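Local coordinates for protein gamma-glutamyl-gamma-aminobutyraldehyde dehydrogenase (Burkholderia cenocepacia, PDB 4LIH) that probably oxidises aldehydes, such as gamma-glutamyl-gamma-aminobutyraldehyde, to the corresponding carboxylic acids with NAD(P)+ as cofactor, at residues I26-A30 against L56-C62; G63-N68 against L237-H241; D128-A132 against F177-A183; R163-G167 against A191-S195. All coordinates share one frame; numbering follows the deposited sequence. Where two conformers were deposited one is given.

Contact 1 (I26-A30 against L56-C62); sequences IEGRA and LAKVADC
I26 carries CG2 opposite its backbone N (chi1 -63°), which aims that methyl at A57, while an extended chi2 sends CD1 on to L56. I26 CG2 lies 3.8 Å from A57 CB. I26 CD1 rests beside the peptide of L56, 3.5 Å from L56 O, and also meets L56 CB, the two side chains crossing at a slant. V59 puts CG1 trans to its own N (chi1 169°), and this methyl comes to 3.4 Å from G28 O. G28 O accepts the nearly straight hydrogen bond from A60 N (2.8 Å, 168°) and also receives a CA-H...O contact from V59. With no side chain on G28, its CA can close to 3.7 Å from K58 O. Further along, A30 CB packs against A60 CB. A30 CB also lies 4.1 Å from C62 SG. On the far side of the loop, R29 grips E27 side-on, NE to OE2 and NH2 to OE1, and R29 N also donates to OE2; these bonds tie the two residues flanking G28 together and probably steady its carbonyl. The two segments run almost parallel. Strand 55-60 pairs antiparallel with strand 44-48, where L56 and A57 both facing C47 form a classic beta bulge, while I26 and V59 lean on helix 206-218 and A30 pairs with R37 of strand 35-37.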
loop_
_atom_site.group_PDB
_atom_site.type_symbol
_atom_site.label_atom_id
_atom_site.label_comp_id
_atom_site.label_asym_id
_atom_site.label_seq_id
_atom_site.Cartn_x
_atom_site.Cartn_y
_atom_site.Cartn_z
ATOM N N ILE A 26 7.985 -15.489 -43.486
ATOM C CA ILE A 26 8.119 -15.895 -42.068
ATOM C C ILE A 26 9.597 -15.856 -41.691
ATOM O O ILE A 26 10.415 -16.531 -42.323
ATOM C CB ILE A 26 7.608 -17.326 -41.839
ATOM C CG1 ILE A 26 6.115 -17.435 -42.153
ATOM C CG2 ILE A 26 7.880 -17.758 -40.391
ATOM C CD1 ILE A 26 5.509 -18.815 -42.001
ATOM N N GLU A 27 9.933 -15.102 -40.646
ATOM C CA GLU A 27 11.304 -15.059 -40.121
ATOM C C GLU A 27 11.533 -16.221 -39.138
ATOM O O GLU A 27 10.779 -16.345 -38.161
ATOM C CB GLU A 27 11.555 -13.753 -39.392
ATOM C CG GLU A 27 12.935 -13.682 -38.744
ATOM C CD GLU A 27 14.055 -13.802 -39.754
ATOM O OE1 GLU A 27 14.258 -12.797 -40.493
ATOM O OE2 GLU A 27 14.709 -14.885 -39.825
ATOM N N GLY A 28 12.583 -17.030 -39.400
ATOM C CA GLY A 28 12.909 -18.210 -38.597
ATOM C C GLY A 28 14.180 -18.117 -37.772
ATOM O O GLY A 28 14.454 -18.995 -36.933
ATOM N N ARG A 29 14.946 -17.052 -37.954
ATOM C CA ARG A 29 16.179 -16.896 -37.188
ATOM C C ARG A 29 15.951 -16.516 -35.709
ATOM O O ARG A 29 14.946 -15.925 -35.355
ATOM C CB ARG A 29 17.082 -15.874 -37.858
ATOM C CG ARG A 29 17.656 -16.390 -39.203
ATOM C CD ARG A 29 18.430 -15.332 -39.980
ATOM N NE ARG A 29 17.541 -14.274 -40.432
ATOM C CZ ARG A 29 17.917 -13.115 -40.982
ATOM N NH1 ARG A 29 19.175 -12.805 -41.102
ATOM N NH2 ARG A 29 17.004 -12.235 -41.353
ATOM N N ALA A 30 16.917 -16.899 -34.863
ATOM C CA ALA A 30 17.056 -16.387 -33.508
ATOM C C ALA A 30 17.220 -14.895 -33.547
ATOM O O ALA A 30 17.708 -14.335 -34.549
ATOM C CB ALA A 30 18.280 -16.985 -32.841
ATOM N N LEU A 56 5.987 -24.541 -42.309
ATOM C CA LEU A 56 5.871 -23.107 -42.469
ATOM C C LEU A 56 7.213 -22.446 -42.719
ATOM O O LEU A 56 7.302 -21.469 -43.434
ATOM C CB LEU A 56 5.287 -22.482 -41.202
ATOM C CG LEU A 56 3.891 -22.988 -40.846
ATOM C CD1 LEU A 56 3.619 -22.616 -39.407
ATOM C CD2 LEU A 56 2.841 -22.402 -41.806
ATOM N N ALA A 57 8.248 -22.976 -42.087
ATOM C CA ALA A 57 9.543 -22.327 -42.078
ATOM C C ALA A 57 10.552 -23.252 -41.440
ATOM O O ALA A 57 10.175 -24.148 -40.659
ATOM C CB ALA A 57 9.482 -21.036 -41.292
ATOM N N LYS A 58 11.817 -23.060 -41.821
ATOM C CA LYS A 58 12.921 -23.622 -41.047
ATOM C C LYS A 58 13.337 -22.583 -39.994
ATOM O O LYS A 58 13.631 -21.423 -40.317
ATOM C CB LYS A 58 14.082 -24.018 -41.950
ATOM C CG LYS A 58 13.746 -25.223 -42.824
ATOM C CD LYS A 58 14.976 -25.850 -43.469
ATOM C CE LYS A 58 14.619 -26.993 -44.421
ATOM N NZ LYS A 58 14.380 -28.268 -43.678
ATOM N N VAL A 59 13.378 -23.006 -38.740
ATOM C CA VAL A 59 13.634 -22.108 -37.638
ATOM C C VAL A 59 14.936 -22.508 -36.953
ATOM O O VAL A 59 15.280 -23.677 -36.883
ATOM C CB VAL A 59 12.446 -22.133 -36.664
ATOM C CG1 VAL A 59 12.752 -21.411 -35.339
ATOM C CG2 VAL A 59 11.219 -21.546 -37.369
ATOM N N ALA A 60 15.678 -21.524 -36.495
ATOM C CA ALA A 60 16.946 -21.779 -35.816
ATOM C C ALA A 60 16.764 -22.822 -34.701
ATOM O O ALA A 60 15.911 -22.674 -33.895
ATOM C CB ALA A 60 17.494 -20.485 -35.248
ATOM N N ASP A 61 17.603 -23.852 -34.676
ATOM C CA ASP A 61 17.619 -24.808 -33.582
ATOM C C ASP A 61 18.818 -24.564 -32.646
ATOM O O ASP A 61 19.916 -25.135 -32.843
ATOM C CB ASP A 61 17.645 -26.225 -34.118
ATOM C CG ASP A 61 17.575 -27.242 -33.010
ATOM O OD1 ASP A 61 16.672 -27.134 -32.154
ATOM O OD2 ASP A 61 18.431 -28.134 -33.005
ATOM N N CYS A 62 18.603 -23.732 -31.612
ATOM C CA CYS A 62 19.712 -23.287 -30.794
ATOM C C CYS A 62 20.252 -24.313 -29.833
ATOM O O CYS A 62 19.541 -25.153 -29.285
ATOM C CB CYS A 62 19.385 -21.977 -30.051
ATOM S SG CYS A 62 19.145 -20.609 -31.214
#

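Contact 2 (G63-N68 against L237-H241); sequences GEADVN and LLALH
H241 meets N68 through NE2, which donates to N68 OD1 over 2.9 Å in a rather bent bond (130°). H241 CG lies trans to its backbone N (chi1 -151°), which carries the ring toward N68. The acceptor lies close to the imidazole plane, at the ring's edge, whereas the donor stands above the amide plane of N68, the two flat groups being nearly perpendicular (84°). Beside this pair the contact is apolar. L237 crosses E64 at about a right angle, with L237 CD1 3.6 Å from E64 CB and L237 CD2 3.4 Å from E64 OE1, so one leucine fork spans most of the glutamate chain. Deeper in the interface V67 CG1 sits 3.7 Å from L238 CD2 and also approaches L237 CB. A water forms the next layer, giving a hydrogen to N68 O at 2.8 Å and weakly accepting from H241 NE2. The imidazole is fixed from behind as well, since its ND1 bonds to D243 N, consistent with the proton residing on NE2. Farther out, D66 OD2 takes the N-H of G63, the N-cap residue, and so steadies the start of helix 64-80; K269 NZ bonds to A239 O and H241 O where helix 232-240 ends. L238 reaches V197 and K199 of strand 195-199. Two helices packed together beside a strand of the largely parallel sheet fit the Rossmann-like, cofactor-binding domain of aldehyde dehydrogenases.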
loop_
_atom_site.group_PDB
_atom_site.type_symbol
_atom_site.label_atom_id
_atom_site.label_comp_id
_atom_site.label_asym_id
_atom_site.label_seq_id
_atom_site.Cartn_x
_atom_site.Cartn_y
_atom_site.Cartn_z
ATOM N N GLY A 63 21.551 -24.224 -29.633
ATOM C CA GLY A 63 22.239 -25.027 -28.644
ATOM C C GLY A 63 23.050 -24.133 -27.739
ATOM O O GLY A 63 22.753 -22.940 -27.574
ATOM N N GLU A 64 24.070 -24.715 -27.113
ATOM C CA GLU A 64 24.825 -23.988 -26.113
ATOM C C GLU A 64 25.549 -22.749 -26.626
ATOM O O GLU A 64 25.574 -21.718 -25.943
ATOM C CB GLU A 64 25.771 -24.935 -25.351
ATOM C CG GLU A 64 26.180 -24.342 -24.027
ATOM C CD GLU A 64 26.902 -25.296 -23.118
ATOM O OE1 GLU A 64 26.625 -26.532 -23.140
ATOM O OE2 GLU A 64 27.760 -24.768 -22.375
ATOM N N ALA A 65 26.108 -22.774 -27.827
ATOM C CA ALA A 65 26.836 -21.589 -28.267
ATOM C C ALA A 65 25.882 -20.416 -28.291
ATOM O O ALA A 65 26.212 -19.320 -27.836
ATOM C CB ALA A 65 27.471 -21.777 -29.645
ATOM N N ASP A 66 24.687 -20.664 -28.814
ATOM C CA ASP A 66 23.686 -19.599 -28.982
ATOM C C ASP A 66 23.064 -19.127 -27.674
ATOM O O ASP A 66 22.865 -17.934 -27.492
ATOM C CB ASP A 66 22.578 -20.044 -29.939
ATOM C CG ASP A 66 23.122 -20.706 -31.197
ATOM O OD1 ASP A 66 23.621 -19.995 -32.037
ATOM O OD2 ASP A 66 23.079 -21.946 -31.332
ATOM N N VAL A 67 22.729 -20.063 -26.785
ATOM C CA VAL A 67 22.258 -19.702 -25.431
ATOM C C VAL A 67 23.345 -18.847 -24.780
ATOM O O VAL A 67 23.046 -17.780 -24.236
ATOM C CB VAL A 67 21.972 -20.924 -24.555
ATOM C CG1 VAL A 67 21.819 -20.522 -23.089
ATOM C CG2 VAL A 67 20.698 -21.620 -25.038
ATOM N N ASN A 68 24.610 -19.277 -24.875
ATOM C CA ASN A 68 25.675 -18.514 -24.240
ATOM C C ASN A 68 25.827 -17.111 -24.823
ATOM O O ASN A 68 26.034 -16.169 -24.069
ATOM C CB ASN A 68 27.017 -19.233 -24.296
ATOM C CG ASN A 68 27.150 -20.326 -23.265
ATOM O OD1 ASN A 68 26.376 -20.452 -22.293
ATOM N ND2 ASN A 68 28.166 -21.147 -23.479
ATOM N N LEU A 237 19.799 -25.437 -20.500
ATOM C CA LEU A 237 21.027 -24.707 -20.382
ATOM C C LEU A 237 20.740 -23.392 -19.685
ATOM O O LEU A 237 21.565 -22.908 -18.953
ATOM C CB LEU A 237 21.684 -24.498 -21.755
ATOM C CG LEU A 237 22.240 -25.759 -22.475
ATOM C CD1 LEU A 237 22.538 -25.412 -23.926
ATOM C CD2 LEU A 237 23.504 -26.323 -21.842
ATOM N N LEU A 238 19.576 -22.818 -19.921
ATOM C CA LEU A 238 19.191 -21.591 -19.217
ATOM C C LEU A 238 18.927 -21.856 -17.715
ATOM O O LEU A 238 19.268 -21.043 -16.872
ATOM C CB LEU A 238 17.990 -20.916 -19.897
ATOM C CG LEU A 238 18.271 -20.252 -21.254
ATOM C CD1 LEU A 238 17.006 -19.910 -22.042
ATOM C CD2 LEU A 238 19.094 -18.994 -21.086
ATOM N N ALA A 239 18.351 -23.008 -17.380
ATOM C CA ALA A 239 18.142 -23.324 -15.989
ATOM C C ALA A 239 19.458 -23.591 -15.272
ATOM O O ALA A 239 19.603 -23.264 -14.081
ATOM C CB ALA A 239 17.133 -24.460 -15.831
ATOM N N LEU A 240 20.454 -24.087 -16.000
ATOM C CA LEU A 240 21.785 -24.364 -15.430
ATOM C C LEU A 240 22.752 -23.187 -15.450
ATOM O O LEU A 240 23.782 -23.215 -14.774
ATOM C CB LEU A 240 22.465 -25.532 -16.188
ATOM C CG LEU A 240 21.819 -26.890 -15.960
ATOM C CD1 LEU A 240 22.166 -27.884 -17.071
ATOM C CD2 LEU A 240 22.266 -27.406 -14.586
ATOM N N HIS A 241 22.433 -22.138 -16.213
ATOM C CA HIS A 241 23.416 -21.126 -16.516
ATOM C C HIS A 241 23.880 -20.337 -15.305
ATOM O O HIS A 241 23.083 -19.835 -14.509
ATOM C CB HIS A 241 22.938 -20.166 -17.618
ATOM C CG HIS A 241 24.060 -19.585 -18.420
ATOM N ND1 HIS A 241 24.933 -18.670 -17.905
ATOM C CD2 HIS A 241 24.500 -19.843 -19.681
ATOM C CE1 HIS A 241 25.846 -18.356 -18.809
ATOM N NE2 HIS A 241 25.594 -19.049 -19.899
HETATM O O HOH W 1 27.236 -16.886 -21.596
#

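Contact 3 (D128-A132 against F177-A183); sequences DVPGA and FPILMAA
A132 is the central bump of this contact, its CB seated between I179 and A183 on the facing helix: 3.7 Å from A183 CB and 4.0 Å from both I179 CD1 and I179 O. Two alanines meeting there let the axes approach to 8.1 Å, running nearly parallel (13°). I179 fills the hollow between D128 and A132 on one flank. Its chi1 of -162° trains CG1 and CD1 on A132 and turns I179 CG2 to the backbone of D128, 3.9 Å from D128 O. On the other flank L180, modelled in two conformers, can lay CD2 over G131, where there is no side chain, a less certain detail. Toward the start of helix 178-191 the fit becomes polar. D128 OD2 lies at the edge of the F177 ring, 3.2 Å from F177 CD1, with carboxylate and ring nearly coplanar (18°); the same oxygen pairs with K119 NZ and accepts a hydrogen bond from a water that accepts from L180 N, linking the buried carboxylate to that first turn. A bound MES, probably from the crystallisation liquor, lies about 3 Å from the F177 side chain (nearest atoms), and F177 probably lines the substrate tunnel, as in related aldehyde dehydrogenases.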
loop_
_atom_site.group_PDB
_atom_site.type_symbol
_atom_site.label_atom_id
_atom_site.label_comp_id
_atom_site.label_asym_id
_atom_site.label_seq_id
_atom_site.Cartn_x
_atom_site.Cartn_y
_atom_site.Cartn_z
ATOM N N ASP A 128 -5.313 -13.312 -27.940
ATOM C CA ASP A 128 -3.852 -13.510 -27.768
ATOM C C ASP A 128 -2.997 -12.252 -28.046
ATOM O O ASP A 128 -2.274 -11.794 -27.181
ATOM C CB ASP A 128 -3.376 -14.722 -28.631
ATOM C CG ASP A 128 -4.162 -16.000 -28.302
ATOM O OD1 ASP A 128 -5.314 -16.167 -28.749
ATOM O OD2 ASP A 128 -3.660 -16.821 -27.535
ATOM N N VAL A 129 -3.075 -11.684 -29.252
ATOM C CA VAL A 129 -2.264 -10.531 -29.571
ATOM C C VAL A 129 -2.721 -9.276 -28.739
ATOM O O VAL A 129 -1.927 -8.676 -28.068
ATOM C CB VAL A 129 -2.213 -10.291 -31.098
ATOM C CG1 VAL A 129 -1.333 -9.074 -31.406
ATOM C CG2 VAL A 129 -1.695 -11.564 -31.834
ATOM N N PRO A 130 -4.010 -8.943 -28.694
ATOM C CA PRO A 130 -4.344 -7.797 -27.832
ATOM C C PRO A 130 -3.960 -7.983 -26.356
ATOM O O PRO A 130 -3.570 -7.000 -25.713
ATOM C CB PRO A 130 -5.865 -7.663 -27.976
ATOM C CG PRO A 130 -6.198 -8.361 -29.230
ATOM C CD PRO A 130 -5.199 -9.468 -29.395
ATOM N N GLY A 131 -4.052 -9.221 -25.857
ATOM C CA GLY A 131 -3.665 -9.582 -24.468
ATOM C C GLY A 131 -2.180 -9.328 -24.256
ATOM O O GLY A 131 -1.783 -8.801 -23.244
ATOM N N ALA A 132 -1.350 -9.715 -25.221
ATOM C CA ALA A 132 0.081 -9.485 -25.105
ATOM C C ALA A 132 0.403 -8.002 -25.004
ATOM O O ALA A 132 1.284 -7.595 -24.195
ATOM C CB ALA A 132 0.846 -10.108 -26.295
ATOM N N PHE A 177 -0.412 -20.868 -25.521
ATOM C CA PHE A 177 -0.600 -19.423 -25.668
ATOM C C PHE A 177 0.763 -18.781 -25.897
ATOM O O PHE A 177 1.263 -18.090 -24.984
ATOM C CB PHE A 177 -1.255 -18.781 -24.413
ATOM C CG PHE A 177 -2.666 -19.203 -24.198
ATOM C CD1 PHE A 177 -3.697 -18.522 -24.798
ATOM C CD2 PHE A 177 -2.946 -20.352 -23.452
ATOM C CE1 PHE A 177 -4.995 -18.953 -24.653
ATOM C CE2 PHE A 177 -4.265 -20.779 -23.310
ATOM C CZ PHE A 177 -5.268 -20.101 -23.930
ATOM N N PRO A 178 1.374 -19.001 -27.084
ATOM C CA PRO A 178 2.769 -18.606 -27.264
ATOM C C PRO A 178 3.026 -17.131 -27.021
ATOM O O PRO A 178 3.841 -16.808 -26.181
ATOM C CB PRO A 178 3.103 -19.006 -28.719
ATOM C CG PRO A 178 2.057 -20.033 -29.058
ATOM C CD PRO A 178 0.840 -19.715 -28.263
ATOM N N ILE A 179 2.361 -16.248 -27.739
ATOM C CA ILE A 179 2.659 -14.830 -27.558
ATOM C C ILE A 179 2.180 -14.294 -26.198
ATOM O O ILE A 179 2.871 -13.477 -25.561
ATOM C CB ILE A 179 2.189 -13.936 -28.735
ATOM C CG1 ILE A 179 2.953 -12.584 -28.656
ATOM C CG2 ILE A 179 0.675 -13.769 -28.757
ATOM C CD1 ILE A 179 2.441 -11.581 -29.659
ATOM N N LEU A 180 1.059 -14.819 -25.724
ATOM C CA LEU A 180 0.416 -14.302 -24.532
ATOM C C LEU A 180 1.203 -14.676 -23.269
ATOM O O LEU A 180 1.489 -13.809 -22.424
ATOM C CB LEU A 180 -1.042 -14.748 -24.516
ATOM C CG LEU A 180 -1.955 -14.338 -23.359
ATOM C CD1 LEU A 180 -1.668 -15.156 -22.107
ATOM C CD2 LEU A 180 -1.810 -12.850 -23.118
ATOM N N MET A 181 1.595 -15.944 -23.158
ATOM C CA MET A 181 2.431 -16.392 -22.026
ATOM C C MET A 181 3.793 -15.768 -22.073
ATOM O O MET A 181 4.333 -15.372 -21.044
ATOM C CB MET A 181 2.564 -17.922 -21.935
ATOM C CG MET A 181 1.285 -18.624 -21.471
ATOM S SD MET A 181 0.440 -18.060 -19.964
ATOM C CE MET A 181 1.879 -17.911 -18.837
ATOM N N ALA A 182 4.364 -15.655 -23.265
ATOM C CA ALA A 182 5.652 -14.951 -23.441
ATOM C C ALA A 182 5.569 -13.559 -22.819
ATOM O O ALA A 182 6.380 -13.186 -21.958
ATOM C CB ALA A 182 6.065 -14.908 -24.921
ATOM N N ALA A 183 4.567 -12.797 -23.234
ATOM C CA ALA A 183 4.385 -11.427 -22.763
ATOM C C ALA A 183 4.117 -11.357 -21.242
ATOM O O ALA A 183 4.530 -10.424 -20.584
ATOM C CB ALA A 183 3.243 -10.802 -23.506
HETATM O O HOH W 2 -0.875 -16.574 -27.221
#

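Contact 4 (R163-G167 against A191-S195); sequences REPVG and AAGNS
N194 OD1 receives two backbone N-H groups from the interruption within strand 157-172. The bond from G167 N to N194 OD1 is nearly straight (2.9 Å, 166°) and lies in the amide carbonyl plane; V166 N, equally near OD1 at 2.9 Å, makes only a weak, strongly bent bond (116°). A first torsion of -53° places the amide carbon opposite the carbonyl carbon of N194, bringing OD1 in front of both donors. The other end of the amide is engaged too: ND2 bonds to A189 O, in the last turn of helix 178-191, and to Y493 O, so the flip of the group is fixed. G167 O accepts from S195 N at 3.0 Å. This marks the entry of the chain into strand 195-199, and together with the backbone pairing of S195 with V169 it joins the parallel strands 157-172 and 195-199, linked through helix 178-191 in the beta-alpha-beta crossover of a Rossmann-like domain. G193, with positive phi, closes helix 178-191 in a Schellman motif. P165 fits against this end, its CB 3.4 Å from A192 O and 3.3 Å from N194 OD1. S195 OG is satisfied by A74 O of helix 64-80. Beyond the two segments, P165 O takes a hydrogen bond from R454 NH2 of the second subunit, and E164 OE1 bonds to Y476 OH of the same neighbour.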
loop_
_atom_site.group_PDB
_atom_site.type_symbol
_atom_site.label_atom_id
_atom_site.label_comp_id
_atom_site.label_asym_id
_atom_site.label_seq_id
_atom_site.Cartn_x
_atom_site.Cartn_y
_atom_site.Cartn_z
ATOM N N ARG A 163 13.049 -1.805 -4.386
ATOM C CA ARG A 163 13.133 -2.968 -5.259
ATOM C C ARG A 163 14.108 -2.679 -6.382
ATOM O O ARG A 163 14.070 -1.597 -6.947
ATOM C CB ARG A 163 11.746 -3.310 -5.798
ATOM C CG ARG A 163 10.937 -4.188 -4.824
ATOM C CD ARG A 163 9.592 -4.632 -5.405
ATOM N NE ARG A 163 8.904 -5.462 -4.412
ATOM C CZ ARG A 163 9.220 -6.722 -4.110
ATOM N NH1 ARG A 163 10.167 -7.383 -4.763
ATOM N NH2 ARG A 163 8.561 -7.344 -3.156
ATOM N N GLU A 164 14.967 -3.650 -6.702
ATOM C CA GLU A 164 15.855 -3.536 -7.852
ATOM C C GLU A 164 15.691 -4.740 -8.791
ATOM O O GLU A 164 15.436 -5.874 -8.352
ATOM C CB GLU A 164 17.346 -3.460 -7.392
ATOM C CG GLU A 164 17.603 -2.322 -6.402
ATOM C CD GLU A 164 19.029 -2.243 -5.848
ATOM O OE1 GLU A 164 19.796 -3.243 -5.814
ATOM O OE2 GLU A 164 19.365 -1.148 -5.323
ATOM N N PRO A 165 15.854 -4.519 -10.084
ATOM C CA PRO A 165 15.897 -5.651 -11.003
ATOM C C PRO A 165 16.927 -6.703 -10.638
ATOM O O PRO A 165 18.016 -6.378 -10.119
ATOM C CB PRO A 165 16.219 -5.015 -12.342
ATOM C CG PRO A 165 16.859 -3.728 -12.007
ATOM C CD PRO A 165 16.223 -3.250 -10.731
ATOM N N VAL A 166 16.577 -7.964 -10.894
ATOM C CA VAL A 166 17.420 -9.110 -10.457
ATOM C C VAL A 166 18.645 -9.232 -11.421
ATOM O O VAL A 166 19.750 -9.660 -11.037
ATOM C CB VAL A 166 16.519 -10.389 -10.296
ATOM C CG1 VAL A 166 16.072 -10.929 -11.621
ATOM C CG2 VAL A 166 17.166 -11.495 -9.485
ATOM N N GLY A 167 18.460 -8.805 -12.651
ATOM C CA GLY A 167 19.535 -8.874 -13.693
ATOM C C GLY A 167 19.115 -9.571 -14.975
ATOM O O GLY A 167 18.431 -8.992 -15.822
ATOM N N ALA A 191 9.861 -4.365 -17.701
ATOM C CA ALA A 191 9.439 -3.100 -17.108
ATOM C C ALA A 191 10.330 -2.808 -15.917
ATOM O O ALA A 191 10.691 -1.657 -15.670
ATOM C CB ALA A 191 7.988 -3.203 -16.715
ATOM N N ALA A 192 10.679 -3.870 -15.168
ATOM C CA ALA A 192 11.533 -3.751 -13.981
ATOM C C ALA A 192 13.011 -3.365 -14.328
ATOM O O ALA A 192 13.789 -2.901 -13.487
ATOM C CB ALA A 192 11.439 -5.039 -13.189
ATOM N N GLY A 193 13.408 -3.495 -15.595
ATOM C CA GLY A 193 14.800 -3.126 -15.947
ATOM C C GLY A 193 15.672 -4.332 -16.251
ATOM O O GLY A 193 16.811 -4.183 -16.706
ATOM N N ASN A 194 15.131 -5.530 -16.105
ATOM C CA ASN A 194 15.886 -6.731 -16.491
ATOM C C ASN A 194 16.175 -6.910 -17.985
ATOM O O ASN A 194 15.478 -6.375 -18.855
ATOM C CB ASN A 194 15.205 -7.970 -15.962
ATOM C CG ASN A 194 14.946 -7.895 -14.493
ATOM O OD1 ASN A 194 15.861 -8.034 -13.680
ATOM N ND2 ASN A 194 13.679 -7.700 -14.126
ATOM N N SER A 195 17.257 -7.644 -18.263
ATOM C CA SER A 195 17.492 -8.256 -19.561
ATOM C C SER A 195 16.827 -9.619 -19.596
ATOM O O SER A 195 16.785 -10.351 -18.569
ATOM C CB SER A 195 18.974 -8.378 -19.819
ATOM O OG SER A 195 19.504 -7.105 -19.925
#

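Contacts 1 and 2 follow one another along the chain, their centres 18 Å apart, as strand 55-60 leads into helix 64-80. That helix also reaches contact 4; the centres of contacts 2 and 4 are 21 Å apart, and their nearest atoms about 9 Å. Contacts 3 and 4 share helix 178-191, contact 3 at its start and contact 4 at its C-terminal end, and their segments alternate in sequence. Contact 3 lies deepest, about 8 Å from the centre of the chain, and is closest to the predicted active site: the L180 side chain is about 10 Å from that of E274. The other three lie away from that site, contact 4 bordering a neighbouring subunit.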